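UPF0201 protein MJ1564 (Methanocaldococcus jannaschii DSM 2661, PDB 2PZZ) is of unknown function; it belongs to an archaeal family that resembles RNA-binding proteins in structure but is considered unlikely to bind RNA. Local coordinates at residues A[56-61]-A[122-127]. Residues are numbered along the deposited sequence; the frame is centred on the assembly and turned at random.
Sequences ELLRSQ and DIAPRT
R59 reaches from helix 52-60 to the C-terminal end of helix 116-123 and donates to two backbone carbonyls there. The straightest of its bonds across the contact runs from R59 NH1 to I123 O at 3.0 Å, with an N-H...O angle of 149°. R59 NH2 adds weak bonds to D122 O at 3.1 Å and to I123 O at 3.3 Å, both carbonyls lying at the edge of the guanidinium. An arginine suits this place because the helix ends at I123, where last-turn carbonyls lack the usual next-turn amide donors, and a long side chain with several N-H groups can reach two of them; its positive charge would probably also be favoured by the helix dipole. The chain, extended from CG to NE, carries the guanidinium over to helix 116-123, and R59 NH1 also donates to K55 O, which helps fix its rotation. A leucine here would remove every one of these donors and would probably leave the carbonyls of D122 and I123 without their cross-helix partner.

Van der Waals contacts flank the polar group. P125 crosses R59 at about a right angle, P125 CD lying 3.4 Å from R59 NH2. Deeper in, L58 CD1 packs on I123 CG2 at 3.7 Å and more loosely on A124 CB at 4.4 Å; the branched leucine and isoleucine fill this buried side, and the small A124 is the first residue past the helix.

Opposite charges add a second link, D122 OD1 forming a salt bridge with K55. Helix 64-73 lines the apolar side, L58 touching L64 and A67, while R68 bonds to A124 O, and the contact thus joins helices 52-60 and 116-123 beside it.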
loop_
_atom_site.group_PDB
_atom_site.type_symbol
_atom_site.label_atom_id
_atom_site.label_comp_id
_atom_site.label_asym_id
_atom_site.label_seq_id
_atom_site.Cartn_x
_atom_site.Cartn_y
_atom_site.Cartn_z
ATOM N N GLU A 56 17.069 9.734 -15.072
ATOM C CA GLU A 56 18.285 9.014 -14.702
ATOM C C GLU A 56 17.944 7.589 -14.288
ATOM O O GLU A 56 18.568 6.635 -14.748
ATOM C CB GLU A 56 18.972 9.688 -13.516
ATOM C CG GLU A 56 19.654 10.998 -13.807
ATOM C CD GLU A 56 20.042 11.718 -12.530
ATOM O OE1 GLU A 56 20.399 11.028 -11.545
ATOM O OE2 GLU A 56 19.997 12.968 -12.513
ATOM N N LEU A 57 16.942 7.449 -13.424
ATOM C CA LEU A 57 16.557 6.135 -12.932
ATOM C C LEU A 57 16.069 5.201 -14.025
ATOM O O LEU A 57 16.377 4.003 -14.001
ATOM C CB LEU A 57 15.510 6.269 -11.829
ATOM C CG LEU A 57 15.985 7.071 -10.608
ATOM C CD1 LEU A 57 14.842 7.257 -9.645
ATOM C CD2 LEU A 57 17.157 6.351 -9.927
ATOM N N LEU A 58 15.321 5.725 -14.991
ATOM C CA LEU A 58 14.844 4.871 -16.078
ATOM C C LEU A 58 16.067 4.341 -16.855
ATOM O O LEU A 58 16.113 3.179 -17.239
ATOM C CB LEU A 58 13.915 5.649 -17.026
ATOM C CG LEU A 58 12.641 6.300 -16.441
ATOM C CD1 LEU A 58 11.925 7.081 -17.521
ATOM C CD2 LEU A 58 11.727 5.251 -15.865
ATOM N N ARG A 59 17.061 5.192 -17.079
ATOM C CA ARG A 59 18.258 4.759 -17.803
ATOM C C ARG A 59 19.053 3.788 -16.930
ATOM O O ARG A 59 19.379 2.686 -17.371
ATOM C CB ARG A 59 19.091 5.986 -18.206
ATOM C CG ARG A 59 18.388 6.797 -19.299
ATOM C CD ARG A 59 18.850 8.237 -19.384
ATOM N NE ARG A 59 18.170 8.926 -20.480
ATOM C CZ ARG A 59 16.868 9.209 -20.503
ATOM N NH1 ARG A 59 16.084 8.869 -19.483
ATOM N NH2 ARG A 59 16.348 9.830 -21.551
ATOM N N SER A 60 19.320 4.186 -15.685
ATOM C CA SER A 60 20.049 3.335 -14.734
ATOM C C SER A 60 19.459 1.932 -14.579
ATOM O O SER A 60 20.186 0.939 -14.601
ATOM C CB SER A 60 20.078 3.988 -13.354
ATOM O OG SER A 60 20.878 5.148 -13.355
ATOM N N GLN A 61 18.145 1.849 -14.397
ATOM C CA GLN A 61 17.488 0.558 -14.220
ATOM C C GLN A 61 17.284 -0.113 -15.563
ATOM O O GLN A 61 16.832 -1.260 -15.646
ATOM C CB GLN A 61 16.133 0.744 -13.532
ATOM C CG GLN A 61 16.175 1.546 -12.251
ATOM C CD GLN A 61 14.798 1.690 -11.626
ATOM O OE1 GLN A 61 14.593 2.482 -10.706
ATOM N NE2 GLN A 61 13.845 0.916 -12.126
ATOM N N ASP A 122 11.752 12.298 -24.999
ATOM C CA ASP A 122 12.877 12.845 -24.265
ATOM C C ASP A 122 13.093 12.105 -22.943
ATOM O O ASP A 122 14.232 11.858 -22.536
ATOM C CB ASP A 122 12.615 14.329 -24.011
ATOM C CG ASP A 122 13.768 15.018 -23.335
ATOM O OD1 ASP A 122 13.948 14.819 -22.119
ATOM O OD2 ASP A 122 14.499 15.759 -24.024
ATOM N N ILE A 123 11.993 11.750 -22.279
ATOM C CA ILE A 123 12.065 11.048 -21.005
ATOM C C ILE A 123 12.407 9.572 -21.176
ATOM O O ILE A 123 13.327 9.064 -20.528
ATOM C CB ILE A 123 10.734 11.165 -20.232
ATOM C CG1 ILE A 123 10.499 12.628 -19.843
ATOM C CG2 ILE A 123 10.768 10.289 -18.972
ATOM C CD1 ILE A 123 9.173 12.877 -19.102
ATOM N N ALA A 124 11.659 8.895 -22.043
ATOM C CA ALA A 124 11.852 7.477 -22.310
ATOM C C ALA A 124 12.016 7.236 -23.811
ATOM O O ALA A 124 11.062 6.876 -24.506
ATOM C CB ALA A 124 10.659 6.673 -21.767
ATOM N N PRO A 125 13.241 7.436 -24.328
ATOM C CA PRO A 125 13.579 7.251 -25.740
ATOM C C PRO A 125 13.591 5.779 -26.129
ATOM O O PRO A 125 13.957 4.919 -25.316
ATOM C CB PRO A 125 14.988 7.841 -25.844
ATOM C CG PRO A 125 15.100 8.736 -24.656
ATOM C CD PRO A 125 14.396 7.975 -23.593
ATOM N N ARG A 126 13.211 5.492 -27.371
ATOM C CA ARG A 126 13.227 4.121 -27.858
ATOM C C ARG A 126 14.662 3.609 -27.794
ATOM O O ARG A 126 15.596 4.393 -27.600
ATOM C CB ARG A 126 12.732 4.058 -29.307
ATOM C CG ARG A 126 11.274 4.432 -29.469
ATOM C CD ARG A 126 10.743 4.041 -30.836
ATOM N NE ARG A 126 9.289 4.187 -30.905
ATOM C CZ ARG A 126 8.435 3.633 -30.045
ATOM N NH1 ARG A 126 8.881 2.889 -29.039
ATOM N NH2 ARG A 126 7.132 3.830 -30.183
ATOM N N THR A 127 14.834 2.296 -27.937
ATOM C CA THR A 127 16.167 1.695 -27.917
ATOM C C THR A 127 16.254 0.495 -28.858
ATOM O O THR A 127 15.239 -0.013 -29.347
ATOM C CB THR A 127 16.587 1.208 -26.501
ATOM O OG1 THR A 127 15.749 0.118 -26.094
ATOM C CG2 THR A 127 16.478 2.335 -25.486
#